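Putative polysaccharide deacetylase (Bdellovibrio bacteriovorus HD100, PDB 5JP6) is a zinc-binding enzyme of carbohydrate esterase family 4 that probably removes acetyl groups from peptidoglycan, acting on prey cell wall. Local coordinates at residues Q151-S156 against G164-K169; G158-R163 against E298-I303; E170-F175 against S358-T363; A196-F201 against D220-G225. The protein carries 1 engineered substitution. All coordinates share one frame; numbering follows the deposited sequence.

Interaction 1: residues Q151-S156 against G164-K169; sequences QKRDMS and GDVARK
Arg153, at the end of its strand, and Gly164, in the loop beyond, stay 8.7 Å apart from CA to CA, too far for main-chain pairing, and the gap is crossed by the arginine side chain. A bend at its second torsion (chi2 -69°) followed by a straight run to NE turns one edge of the guanidinium toward the loop. There it takes Gly164 O side-on with two nitrogens, Arg153 NE at 3.1 Å and Arg153 NH2 at 2.9 Å, the oxygen lying in the guanidinium plane. NH2 arrives in the plane of this carbonyl, whereas NE stands above it.

The rest of the group is held by its own strand. Arg153 NH2 also donates to Gln151 OE1 at 2.9 Å, and Arg153 NH1 turns back to Lys152 O at 2.8 Å, so carbonyl oxygens engage the group along its rim and fix its rotation. Gln151, extended beyond CG, sets its OE1 4.2 Å from Val166 CG1, the two side chains meeting at about a right angle; its NE2 goes instead to Asn149 and Glu170. Asp165 has its main partner in the Tyr159 hydroxyl. Its OD2, 4.2 Å from Arg153 NE, lies well out of the guanidinium plane and can add only an electrostatic pull. Glycine suits position 164 because the backbone has a positive phi (78°).

Arginine fits here because several N-H groups in one plane can answer several acceptors at once: the loop is tied down by a cation bonded to neutral carbonyls, with the nearby carboxylate probably balancing some of its charge.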
loop_
_atom_site.group_PDB
_atom_site.type_symbol
_atom_site.label_atom_id
_atom_site.label_comp_id
_atom_site.label_asym_id
_atom_site.label_seq_id
_atom_site.Cartn_x
_atom_site.Cartn_y
_atom_site.Cartn_z
ATOM N N GLN A 151 -2.566 16.593 -14.486
ATOM C CA GLN A 151 -1.959 16.519 -15.787
ATOM C C GLN A 151 -2.489 15.282 -16.503
ATOM O O GLN A 151 -2.452 14.164 -15.984
ATOM C CB GLN A 151 -0.454 16.503 -15.667
ATOM C CG GLN A 151 0.105 17.817 -15.122
ATOM C CD GLN A 151 1.607 17.818 -14.974
ATOM O OE1 GLN A 151 2.327 17.199 -15.741
ATOM N NE2 GLN A 151 2.077 18.532 -13.995
ATOM N N LYS A 152 -2.946 15.493 -17.734
ATOM C CA LYS A 152 -3.564 14.452 -18.524
ATOM C C LYS A 152 -2.504 13.719 -19.342
ATOM O O LYS A 152 -1.574 14.340 -19.888
ATOM C CB LYS A 152 -4.611 15.023 -19.472
ATOM C CG LYS A 152 -5.804 15.648 -18.775
ATOM C CD LYS A 152 -6.702 16.334 -19.799
ATOM C CE LYS A 152 -7.823 17.080 -19.124
ATOM N NZ LYS A 152 -8.623 17.798 -20.151
ATOM N N ARG A 153 -2.721 12.415 -19.500
ATOM C CA ARG A 153 -1.857 11.553 -20.321
ATOM C C ARG A 153 -2.750 10.707 -21.216
ATOM O O ARG A 153 -3.749 10.191 -20.779
ATOM C CB ARG A 153 -0.996 10.642 -19.463
ATOM C CG ARG A 153 -0.079 11.354 -18.508
ATOM C CD ARG A 153 1.039 12.086 -19.224
ATOM N NE ARG A 153 1.892 12.828 -18.300
ATOM C CZ ARG A 153 1.775 14.119 -18.017
ATOM N NH1 ARG A 153 0.809 14.868 -18.545
ATOM N NH2 ARG A 153 2.628 14.667 -17.155
ATOM N N ASP A 154 -2.406 10.614 -22.485
ATOM C CA ASP A 154 -3.165 9.786 -23.428
ATOM C C ASP A 154 -2.794 8.328 -23.180
ATOM O O ASP A 154 -1.655 7.886 -23.413
ATOM C CB ASP A 154 -2.860 10.229 -24.866
ATOM C CG ASP A 154 -3.588 9.393 -25.963
ATOM O OD1 ASP A 154 -4.370 8.529 -25.639
ATOM O OD2 ASP A 154 -3.257 9.673 -27.057
ATOM N N MET A 155 -3.806 7.571 -22.768
ATOM C CA MET A 155 -3.634 6.177 -22.478
ATOM C C MET A 155 -4.317 5.259 -23.506
ATOM O O MET A 155 -4.337 4.057 -23.356
ATOM C CB MET A 155 -4.008 5.921 -21.003
ATOM C CG MET A 155 -3.007 6.754 -20.040
ATOM S SD MET A 155 -3.425 6.416 -18.497
ATOM C CE MET A 155 -2.831 7.840 -17.699
ATOM N N SER A 156 -4.791 5.849 -24.606
ATOM C CA SER A 156 -5.587 5.105 -25.576
ATOM C C SER A 156 -4.826 3.956 -26.260
ATOM O O SER A 156 -5.411 2.916 -26.590
ATOM C CB SER A 156 -6.152 6.050 -26.619
ATOM O OG SER A 156 -5.109 6.656 -27.394
ATOM N N GLY A 164 6.707 9.918 -15.252
ATOM C CA GLY A 164 5.394 10.464 -15.596
ATOM C C GLY A 164 5.352 11.768 -16.370
ATOM O O GLY A 164 4.307 12.406 -16.437
ATOM N N ASP A 165 6.491 12.178 -16.913
ATOM C CA ASP A 165 6.604 13.381 -17.757
ATOM C C ASP A 165 6.250 14.661 -16.993
ATOM O O ASP A 165 5.877 15.686 -17.575
ATOM C CB ASP A 165 5.774 13.249 -19.042
ATOM C CG ASP A 165 6.138 12.008 -19.834
ATOM O OD1 ASP A 165 7.258 11.936 -20.301
ATOM O OD2 ASP A 165 5.317 11.077 -19.922
ATOM N N VAL A 166 6.467 14.614 -15.678
ATOM C CA VAL A 166 6.209 15.785 -14.865
ATOM C C VAL A 166 7.407 16.752 -14.868
ATOM O O VAL A 166 8.522 16.400 -15.297
ATOM C CB VAL A 166 5.822 15.424 -13.419
ATOM C CG1 VAL A 166 4.561 14.558 -13.406
ATOM C CG2 VAL A 166 6.961 14.739 -12.700
ATOM N N ALA A 167 7.167 17.974 -14.389
ATOM C CA ALA A 167 8.194 19.036 -14.352
ATOM C C ALA A 167 9.143 18.864 -13.158
ATOM O O ALA A 167 8.855 18.087 -12.225
ATOM C CB ALA A 167 7.541 20.411 -14.338
ATOM N N ARG A 168 10.244 19.624 -13.160
ATOM C CA ARG A 168 11.125 19.654 -11.998
ATOM C C ARG A 168 10.284 20.044 -10.759
ATOM O O ARG A 168 9.377 20.912 -10.820
ATOM C CB ARG A 168 12.318 20.600 -12.186
ATOM C CG ARG A 168 11.969 22.079 -12.289
ATOM C CD ARG A 168 13.225 22.983 -12.390
ATOM N NE ARG A 168 14.131 22.847 -11.240
ATOM C CZ ARG A 168 14.008 23.491 -10.075
ATOM N NH1 ARG A 168 13.003 24.344 -9.866
ATOM N NH2 ARG A 168 14.897 23.277 -9.106
ATOM N N LYS A 169 10.591 19.359 -9.660
ATOM C CA LYS A 169 9.988 19.579 -8.344
ATOM C C LYS A 169 8.499 19.246 -8.287
ATOM O O LYS A 169 7.775 19.687 -7.396
ATOM C CB LYS A 169 10.323 20.955 -7.770
ATOM C CG LYS A 169 11.841 21.132 -7.681
ATOM C CD LYS A 169 12.268 22.258 -6.811
ATOM C CE LYS A 169 12.356 21.797 -5.384
ATOM N NZ LYS A 169 12.951 22.879 -4.565
#

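Interaction 2: residues G158-R163 against E298-I303; sequences GYMAVR and EFAWNI
Glu298 lies beside Met160 in a short parallel pairing, and its side chain is lined by the methionine along its length. Glu298 CB sits 3.8 Å from Tyr159 O. With the chain stretched out (chi1 179°), CG passes the methionine sulfur, Met160 SD, at 3.8 Å. The carboxylate carbon CD comes closer, 3.3 Å from Met160 SD, which stands squarely over the carboxylate face, nearly equidistant from OE1 and OE2. At the tip, OE2 forms a salt bridge with Lys288. Methionine suits the position because its flexible chain bends over the carboxylate and still carries CE to Ala300 CB, 3.7 Å away.

On the other face of the sheet Ala161 and Phe299 meet. The small Ala161 CB rests over the phenyl face, 3.9 Å from its centroid, a CH-pi contact for which a methyl is well sized. Tyr159 turns its ring edge toward the same Phe299 in an offset edge-to-face pair, planes 63° apart, while its hydroxyl bonds Asp165. Three backbone hydrogen bonds tie the pair: Glu298 N to Tyr159 O, Ala161 N to Glu298 O, and Ala300 N to Ala161 O.

Farther on, Asn302 CB lies over the centre of the Arg163 guanidinium face. Asn302 OD1 bonds Ile331 N of strand 330-335, and Gln327 OE1 is an acceptor shared by Arg163 NH2 and Asn302 ND2.

Parallel strands bonded in this way are the building pattern of the NodB-type deacetylase fold, a distorted beta/alpha barrel. The 298-303 segment leads from this pairing to Trp301, whose indole packs against Tyr280 of the zinc site.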
loop_
_atom_site.group_PDB
_atom_site.type_symbol
_atom_site.label_atom_id
_atom_site.label_comp_id
_atom_site.label_asym_id
_atom_site.label_seq_id
_atom_site.Cartn_x
_atom_site.Cartn_y
_atom_site.Cartn_z
ATOM N N GLY A 158 -1.996 2.876 -24.614
ATOM C CA GLY A 158 -1.127 2.625 -23.478
ATOM C C GLY A 158 -0.279 3.835 -23.148
ATOM O O GLY A 158 -0.339 4.889 -23.802
ATOM N N TYR A 159 0.575 3.661 -22.159
ATOM C CA TYR A 159 1.395 4.742 -21.643
ATOM C C TYR A 159 2.324 4.137 -20.608
ATOM O O TYR A 159 1.864 3.457 -19.697
ATOM C CB TYR A 159 0.512 5.822 -20.997
ATOM C CG TYR A 159 1.264 6.902 -20.284
ATOM C CD1 TYR A 159 2.106 7.741 -20.963
ATOM C CD2 TYR A 159 1.110 7.106 -18.927
ATOM C CE1 TYR A 159 2.793 8.754 -20.306
ATOM C CE2 TYR A 159 1.782 8.121 -18.274
ATOM C CZ TYR A 159 2.627 8.929 -18.961
ATOM O OH TYR A 159 3.321 9.912 -18.315
ATOM N N MET A 160 3.626 4.367 -20.732
ATOM C CA MET A 160 4.572 3.813 -19.782
ATOM C C MET A 160 5.113 4.946 -18.926
ATOM O O MET A 160 5.785 5.850 -19.435
ATOM C CB MET A 160 5.742 3.170 -20.529
ATOM C CG MET A 160 6.875 2.658 -19.618
ATOM S SD MET A 160 6.340 1.174 -18.749
ATOM C CE MET A 160 6.836 1.586 -17.054
ATOM N N ALA A 161 4.789 4.902 -17.626
ATOM C CA ALA A 161 5.163 5.955 -16.700
ATOM C C ALA A 161 6.245 5.459 -15.765
ATOM O O ALA A 161 6.063 4.454 -15.030
ATOM C CB ALA A 161 3.959 6.414 -15.905
ATOM N N VAL A 162 7.342 6.201 -15.757
ATOM C CA VAL A 162 8.392 6.011 -14.767
ATOM C C VAL A 162 8.443 7.270 -13.910
ATOM O O VAL A 162 8.127 7.217 -12.728
ATOM C CB VAL A 162 9.758 5.668 -15.413
ATOM C CG1 VAL A 162 10.815 5.566 -14.328
ATOM C CG2 VAL A 162 9.661 4.326 -16.134
ATOM N N ARG A 163 8.791 8.400 -14.529
ATOM C CA ARG A 163 8.723 9.711 -13.887
ATOM C C ARG A 163 7.424 10.414 -14.243
ATOM O O ARG A 163 7.076 11.394 -13.620
ATOM C CB ARG A 163 9.921 10.579 -14.266
ATOM C CG ARG A 163 11.222 10.000 -13.709
ATOM C CD ARG A 163 12.508 10.744 -14.093
ATOM N NE ARG A 163 13.625 10.105 -13.367
ATOM C CZ ARG A 163 14.091 8.843 -13.563
ATOM N NH1 ARG A 163 13.634 8.046 -14.545
ATOM N NH2 ARG A 163 15.064 8.366 -12.790
ATOM N N GLU A 298 0.663 1.763 -17.914
ATOM C CA GLU A 298 1.546 0.942 -17.107
ATOM C C GLU A 298 2.383 1.877 -16.263
ATOM O O GLU A 298 3.184 2.652 -16.768
ATOM C CB GLU A 298 2.447 0.077 -18.000
ATOM C CG GLU A 298 3.432 -0.800 -17.240
ATOM C CD GLU A 298 4.447 -1.489 -18.119
ATOM O OE1 GLU A 298 4.186 -1.552 -19.375
ATOM O OE2 GLU A 298 5.442 -2.008 -17.634
ATOM N N PHE A 299 2.224 1.784 -14.958
ATOM C CA PHE A 299 2.852 2.736 -14.038
ATOM C C PHE A 299 3.912 2.018 -13.225
ATOM O O PHE A 299 3.613 1.180 -12.351
ATOM C CB PHE A 299 1.803 3.402 -13.144
ATOM C CG PHE A 299 1.074 4.503 -13.848
ATOM C CD1 PHE A 299 0.096 4.200 -14.819
ATOM C CD2 PHE A 299 1.396 5.841 -13.622
ATOM C CE1 PHE A 299 -0.508 5.190 -15.527
ATOM C CE2 PHE A 299 0.748 6.839 -14.334
ATOM C CZ PHE A 299 -0.198 6.497 -15.283
ATOM N N ALA A 300 5.158 2.411 -13.455
ATOM C CA ALA A 300 6.259 2.023 -12.587
ATOM C C ALA A 300 6.451 3.242 -11.642
ATOM O O ALA A 300 5.479 3.897 -11.275
ATOM C CB ALA A 300 7.481 1.686 -13.419
ATOM N N TRP A 301 7.663 3.532 -11.212
ATOM C CA TRP A 301 7.944 4.623 -10.261
ATOM C C TRP A 301 9.458 4.882 -10.344
ATOM O O TRP A 301 10.212 4.052 -10.858
ATOM C CB TRP A 301 7.556 4.275 -8.806
ATOM C CG TRP A 301 8.332 3.109 -8.261
ATOM C CD1 TRP A 301 9.487 3.180 -7.523
ATOM C CD2 TRP A 301 8.035 1.732 -8.425
ATOM N NE1 TRP A 301 9.934 1.924 -7.251
ATOM C CE2 TRP A 301 9.061 1.013 -7.782
ATOM C CE3 TRP A 301 7.013 1.025 -9.073
ATOM C CZ2 TRP A 301 9.085 -0.353 -7.759
ATOM C CZ3 TRP A 301 7.054 -0.343 -9.036
ATOM C CH2 TRP A 301 8.084 -1.012 -8.392
ATOM N N ASN A 302 9.892 6.027 -9.814
ATOM C CA ASN A 302 11.327 6.289 -9.673
ATOM C C ASN A 302 11.760 6.722 -8.281
ATOM O O ASN A 302 12.943 6.802 -8.017
ATOM C CB ASN A 302 11.817 7.316 -10.689
ATOM C CG ASN A 302 11.234 8.680 -10.452
ATOM O OD1 ASN A 302 10.020 8.859 -10.405
ATOM N ND2 ASN A 302 12.100 9.668 -10.291
ATOM N N ILE A 303 10.808 7.050 -7.427
ATOM C CA ILE A 303 11.110 7.482 -6.061
ATOM C C ILE A 303 10.586 6.397 -5.102
ATOM O O ILE A 303 9.369 6.233 -4.929
ATOM C CB ILE A 303 10.485 8.851 -5.719
ATOM C CG1 ILE A 303 11.009 9.942 -6.630
ATOM C CG2 ILE A 303 10.763 9.212 -4.254
ATOM C CD1 ILE A 303 10.172 11.187 -6.647
#

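Interaction 3: residues E170-F175 against S358-T363; sequences EVVLTF and SVVLLT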
loop_
_atom_site.group_PDB
_atom_site.type_symbol
_atom_site.label_atom_id
_atom_site.label_comp_id
_atom_site.label_asym_id
_atom_site.label_seq_id
_atom_site.Cartn_x
_atom_site.Cartn_y
_atom_site.Cartn_z
ATOM N N GLU A 170 8.079 18.400 -9.219
ATOM C CA GLU A 170 6.739 17.806 -9.172
ATOM C C GLU A 170 6.854 16.337 -8.811
ATOM O O GLU A 170 7.673 15.615 -9.394
ATOM C CB GLU A 170 6.014 17.986 -10.502
ATOM C CG GLU A 170 5.657 19.425 -10.816
ATOM C CD GLU A 170 4.859 19.618 -12.092
ATOM O OE1 GLU A 170 4.848 18.709 -12.969
ATOM O OE2 GLU A 170 4.224 20.687 -12.201
ATOM N N VAL A 171 5.988 15.893 -7.884
ATOM C CA VAL A 171 5.917 14.487 -7.520
ATOM C C VAL A 171 4.480 13.991 -7.573
ATOM O O VAL A 171 3.525 14.725 -7.288
ATOM C CB VAL A 171 6.546 14.182 -6.160
ATOM C CG1 VAL A 171 8.025 14.506 -6.157
ATOM C CG2 VAL A 171 5.842 14.938 -5.044
ATOM N N VAL A 172 4.353 12.743 -7.997
ATOM C CA VAL A 172 3.074 12.047 -8.074
ATOM C C VAL A 172 3.079 11.014 -6.960
ATOM O O VAL A 172 3.975 10.185 -6.877
ATOM C CB VAL A 172 2.895 11.331 -9.430
ATOM C CG1 VAL A 172 1.538 10.661 -9.543
ATOM C CG2 VAL A 172 3.104 12.255 -10.590
ATOM N N LEU A 173 2.097 11.121 -6.090
ATOM C CA LEU A 173 2.022 10.218 -4.980
ATOM C C LEU A 173 1.143 9.011 -5.305
ATOM O O LEU A 173 -0.019 9.172 -5.721
ATOM C CB LEU A 173 1.456 10.942 -3.769
ATOM C CG LEU A 173 2.219 12.206 -3.337
ATOM C CD1 LEU A 173 1.625 12.728 -2.060
ATOM C CD2 LEU A 173 3.735 11.971 -3.214
ATOM N N THR A 174 1.703 7.811 -5.172
ATOM C CA THR A 174 1.003 6.601 -5.511
ATOM C C THR A 174 1.006 5.595 -4.388
ATOM O O THR A 174 1.986 5.468 -3.637
ATOM C CB THR A 174 1.505 6.002 -6.847
ATOM O OG1 THR A 174 2.761 5.320 -6.660
ATOM C CG2 THR A 174 1.633 7.031 -7.930
ATOM N N PHE A 175 -0.125 4.913 -4.259
ATOM C CA PHE A 175 -0.359 4.017 -3.130
ATOM C C PHE A 175 -0.848 2.672 -3.643
ATOM O O PHE A 175 -1.904 2.594 -4.277
ATOM C CB PHE A 175 -1.422 4.604 -2.193
ATOM C CG PHE A 175 -0.973 5.868 -1.498
ATOM C CD1 PHE A 175 -0.268 5.813 -0.325
ATOM C CD2 PHE A 175 -1.244 7.093 -2.058
ATOM C CE1 PHE A 175 0.175 6.971 0.285
ATOM C CE2 PHE A 175 -0.809 8.263 -1.452
ATOM C CZ PHE A 175 -0.086 8.189 -0.278
ATOM N N SER A 358 5.709 20.229 -5.526
ATOM C CA SER A 358 4.279 20.279 -5.755
ATOM C C SER A 358 3.759 18.868 -6.096
ATOM O O SER A 358 4.455 18.072 -6.708
ATOM C CB SER A 358 3.969 21.213 -6.928
ATOM O OG SER A 358 4.488 22.491 -6.675
ATOM N N VAL A 359 2.531 18.554 -5.662
ATOM C CA VAL A 359 1.939 17.277 -5.894
ATOM C C VAL A 359 1.087 17.284 -7.164
ATOM O O VAL A 359 0.238 18.155 -7.341
ATOM C CB VAL A 359 1.102 16.806 -4.690
ATOM C CG1 VAL A 359 0.356 15.502 -5.016
ATOM C CG2 VAL A 359 1.997 16.611 -3.466
ATOM N N VAL A 360 1.345 16.323 -8.047
ATOM C CA VAL A 360 0.656 16.219 -9.338
ATOM C C VAL A 360 -0.179 14.961 -9.391
ATOM O O VAL A 360 0.290 13.884 -9.025
ATOM C CB VAL A 360 1.683 16.156 -10.488
ATOM C CG1 VAL A 360 1.033 15.845 -11.812
ATOM C CG2 VAL A 360 2.448 17.476 -10.553
ATOM N N LEU A 361 -1.388 15.091 -9.936
ATOM C CA LEU A 361 -2.206 13.941 -10.247
ATOM C C LEU A 361 -2.116 13.652 -11.742
ATOM O O LEU A 361 -2.295 14.563 -12.550
ATOM C CB LEU A 361 -3.672 14.200 -9.898
ATOM C CG LEU A 361 -4.629 13.035 -10.084
ATOM C CD1 LEU A 361 -4.301 11.898 -9.173
ATOM C CD2 LEU A 361 -6.063 13.534 -9.891
ATOM N N LEU A 362 -1.821 12.402 -12.107
ATOM C CA LEU A 362 -1.852 12.013 -13.525
ATOM C C LEU A 362 -3.186 11.301 -13.757
ATOM O O LEU A 362 -3.599 10.460 -12.940
ATOM C CB LEU A 362 -0.689 11.072 -13.879
ATOM C CG LEU A 362 0.706 11.640 -13.650
ATOM C CD1 LEU A 362 1.758 10.569 -13.928
ATOM C CD2 LEU A 362 0.935 12.879 -14.500
ATOM N N THR A 363 -3.824 11.619 -14.870
ATOM C CA THR A 363 -5.122 11.082 -15.187
ATOM C C THR A 363 -5.236 10.887 -16.697
ATOM O O THR A 363 -4.481 11.484 -17.471
ATOM C CB THR A 363 -6.236 12.005 -14.637
ATOM O OG1 THR A 363 -7.449 11.261 -14.548
ATOM C CG2 THR A 363 -6.390 13.246 -15.519
HETATM O O HOH W 1 -0.235 12.500 -6.799
#
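Val172 and Leu362 meet at the apolar centre: Val172 CG2 touches Leu362 CG at 3.9 Å, the two side chains at about a right angle. On the other side of the sheet Leu173 CG reaches Val359 CG1 at 4.1 Å. Branched aliphatic residues suit both places, since a valine keeps its two methyls close to the strand while leucine reaches farther. Leu173 and Val171 also pack on helix 339-354.

Between these layers run the backbone bonds of a parallel pair. Val171 N donates to Ser358 O at 2.9 Å, and Val360 N to Val171 O at 2.8 Å. The touching parts run 62° apart overall, and after these two direct bonds the next link is made through water: the molecule accepts from Leu173 N (2.8 Å) and donates to Val360 O (2.7 Å).

At the polar edge the extended Glu170 lays its length along Val360 CG2, which is 3.6 Å from both Glu170 CB and Glu170 CD. Its carboxylate looks past the valine: OE1 takes Ala167 N and Gln151 NE2, and OE2 takes Asn149 ND2.

Glutamate thus serves two purposes: the valine methyl packs along its whole chain, from CB and CG to the carboxylate carbon, while the oxygens gather neutral donors. The water likewise keeps a peptide N-H and a carbonyl satisfied where the splayed strands no longer reach one another, so the pairing can open without leaving those two polar atoms unbonded.

Interaction 4: residues A196-F201 against D220-G225; sequences AKAMFF and DGHVIG
Met199, Phe200 and Phe201 pair with Val223, Ile224 and Gly225 as the two parallel strands of a beta-alpha-beta crossover, the repeating step of a barrel-like deacetylase domain. The axes of 199-201 and 223-225 approach to 4.6 Å. Phe200 bonds strand 223-225 through both its N and its O, Phe200 N to Val223 O at 2.8 Å and Phe200 O to Gly225 N, also at 2.8 Å, while Val223 N meets Ala198 O.

Just before the strand, His222 takes the place of another backbone rung. With CG beside its own backbone N (chi1 -56°), the ring swings toward the 196-201 segment and His222 ND1 accepts from Ala198 N at 3.0 Å, the donor tilted 20° from the ring plane. An imidazole suits this spot, offering an acceptor at its rim and a flat surface for packing: Phe200 CE1 approaches one face, 3.7 Å from His222 CG in an edge-to-face pair, and Asp220 O lies over the opposite face. Gly221, with positive phi, ends the preceding helix in a Schellman motif. Beyond the histidine, Met199 CE lies 3.9 Å from Val223 CG1, the two side chains pointing the same way.

His222 packs on Leu188 and Leu191 of helix 183-193, while Phe200 and Ile224 face Val217 of helix 211-219. Strand 170-176 flanks the pair through Met199 and Phe201, and Phe201 stands beside Asp176 and the zinc ligand His227.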
loop_
_atom_site.group_PDB
_atom_site.type_symbol
_atom_site.label_atom_id
_atom_site.label_comp_id
_atom_site.label_asym_id
_atom_site.label_seq_id
_atom_site.Cartn_x
_atom_site.Cartn_y
_atom_site.Cartn_z
ATOM N N ALA A 196 -3.995 17.741 -1.663
ATOM C CA ALA A 196 -3.206 16.833 -2.479
ATOM C C ALA A 196 -4.073 15.723 -3.042
ATOM O O ALA A 196 -4.910 15.159 -2.328
ATOM C CB ALA A 196 -2.057 16.218 -1.696
ATOM N N LYS A 197 -3.843 15.387 -4.311
ATOM C CA LYS A 197 -4.516 14.242 -4.930
ATOM C C LYS A 197 -3.452 13.184 -5.171
ATOM O O LYS A 197 -2.274 13.493 -5.294
ATOM C CB LYS A 197 -5.176 14.654 -6.244
ATOM C CG LYS A 197 -6.193 15.769 -6.088
ATOM C CD LYS A 197 -7.370 15.353 -5.226
ATOM C CE LYS A 197 -8.441 16.448 -5.184
ATOM N NZ LYS A 197 -7.943 17.736 -4.579
ATOM N N ALA A 198 -3.891 11.939 -5.283
ATOM C CA ALA A 198 -2.987 10.795 -5.426
ATOM C C ALA A 198 -3.586 9.723 -6.317
ATOM O O ALA A 198 -4.764 9.755 -6.641
ATOM C CB ALA A 198 -2.674 10.212 -4.040
ATOM N N MET A 199 -2.730 8.770 -6.706
ATOM C CA MET A 199 -3.130 7.665 -7.524
ATOM C C MET A 199 -3.127 6.404 -6.581
ATOM O O MET A 199 -2.114 6.125 -5.913
ATOM C CB MET A 199 -2.219 7.468 -8.746
ATOM C CG MET A 199 -2.016 8.678 -9.604
ATOM S SD MET A 199 -0.902 8.342 -10.946
ATOM C CE MET A 199 -2.005 7.487 -12.071
ATOM N N PHE A 200 -4.215 5.634 -6.574
ATOM C CA PHE A 200 -4.293 4.401 -5.811
ATOM C C PHE A 200 -4.384 3.212 -6.741
ATOM O O PHE A 200 -5.266 3.148 -7.594
ATOM C CB PHE A 200 -5.497 4.421 -4.859
ATOM C CG PHE A 200 -5.386 5.432 -3.754
ATOM C CD1 PHE A 200 -5.574 6.771 -3.995
ATOM C CD2 PHE A 200 -5.040 5.029 -2.458
ATOM C CE1 PHE A 200 -5.428 7.717 -2.973
ATOM C CE2 PHE A 200 -4.903 5.957 -1.446
ATOM C CZ PHE A 200 -5.088 7.304 -1.703
ATOM N N PHE A 201 -3.439 2.291 -6.583
ATOM C CA PHE A 201 -3.418 1.051 -7.339
ATOM C C PHE A 201 -3.890 -0.050 -6.387
ATOM O O PHE A 201 -3.128 -0.676 -5.667
ATOM C CB PHE A 201 -2.034 0.779 -7.933
ATOM C CG PHE A 201 -1.611 1.812 -8.935
ATOM C CD1 PHE A 201 -0.949 2.954 -8.519
ATOM C CD2 PHE A 201 -1.876 1.659 -10.283
ATOM C CE1 PHE A 201 -0.576 3.931 -9.424
ATOM C CE2 PHE A 201 -1.493 2.633 -11.198
ATOM C CZ PHE A 201 -0.851 3.771 -10.768
ATOM N N ASP A 220 -13.041 11.502 -2.766
ATOM C CA ASP A 220 -12.043 12.522 -2.492
ATOM C C ASP A 220 -11.283 12.941 -3.758
ATOM O O ASP A 220 -10.368 13.745 -3.667
ATOM C CB ASP A 220 -11.083 12.123 -1.350
ATOM C CG ASP A 220 -11.665 12.369 0.057
ATOM O OD1 ASP A 220 -12.876 12.749 0.179
ATOM O OD2 ASP A 220 -10.899 12.135 1.026
ATOM N N GLY A 221 -11.665 12.420 -4.931
ATOM C CA GLY A 221 -11.135 12.907 -6.218
ATOM C C GLY A 221 -9.862 12.247 -6.708
ATOM O O GLY A 221 -9.275 12.676 -7.691
ATOM N N HIS A 222 -9.474 11.149 -6.069
ATOM C CA HIS A 222 -8.235 10.493 -6.434
ATOM C C HIS A 222 -8.427 9.585 -7.652
ATOM O O HIS A 222 -9.543 9.188 -7.993
ATOM C CB HIS A 222 -7.711 9.704 -5.244
ATOM C CG HIS A 222 -7.515 10.538 -4.026
ATOM N ND1 HIS A 222 -6.581 11.540 -3.944
ATOM C CD2 HIS A 222 -8.181 10.538 -2.852
ATOM C CE1 HIS A 222 -6.664 12.112 -2.752
ATOM N NE2 HIS A 222 -7.620 11.508 -2.071
ATOM N N VAL A 223 -7.317 9.275 -8.288
ATOM C CA VAL A 223 -7.271 8.274 -9.361
ATOM C C VAL A 223 -7.213 6.896 -8.715
ATOM O O VAL A 223 -6.491 6.685 -7.740
ATOM C CB VAL A 223 -6.119 8.546 -10.349
ATOM C CG1 VAL A 223 -5.793 7.308 -11.148
ATOM C CG2 VAL A 223 -6.479 9.718 -11.230
ATOM N N ILE A 224 -7.995 5.960 -9.250
ATOM C CA ILE A 224 -8.030 4.593 -8.759
ATOM C C ILE A 224 -7.926 3.606 -9.916
ATOM O O ILE A 224 -8.832 3.509 -10.723
ATOM C CB ILE A 224 -9.278 4.297 -7.933
ATOM C CG1 ILE A 224 -9.497 5.352 -6.858
ATOM C CG2 ILE A 224 -9.191 2.889 -7.325
ATOM C CD1 ILE A 224 -10.823 5.173 -6.129
ATOM N N GLY A 225 -6.787 2.900 -9.950
ATOM C CA GLY A 225 -6.571 1.767 -10.827
ATOM C C GLY A 225 -6.328 0.525 -10.010
ATOM O O GLY A 225 -6.856 0.376 -8.910
#

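How the interactions relate
Interactions 3 and 4 are buried and knit neighbouring strands of one parallel sheet: strand 170-176 lies between 358-364 and 199-202, with Phe175 bonded to Met199 and Phe201. Their chemistry is mainly aliphatic and aromatic, with backbone ladders. Interactions 1 and 2 are only partly buried. Only interaction 1 is carried by a charged side chain; interaction 2 combines a short ladder with aromatic and apolar packing, its polar side chains at the rim. Interaction 1 lacks backbone pairing across its segments, although its strand joins that of interaction 3 through Gln151 and Leu361. Tyr159 of interaction 2 reaches the loop of interaction 1, and Phe299 touches Leu362, Met199 and Phe201 of the buried contacts.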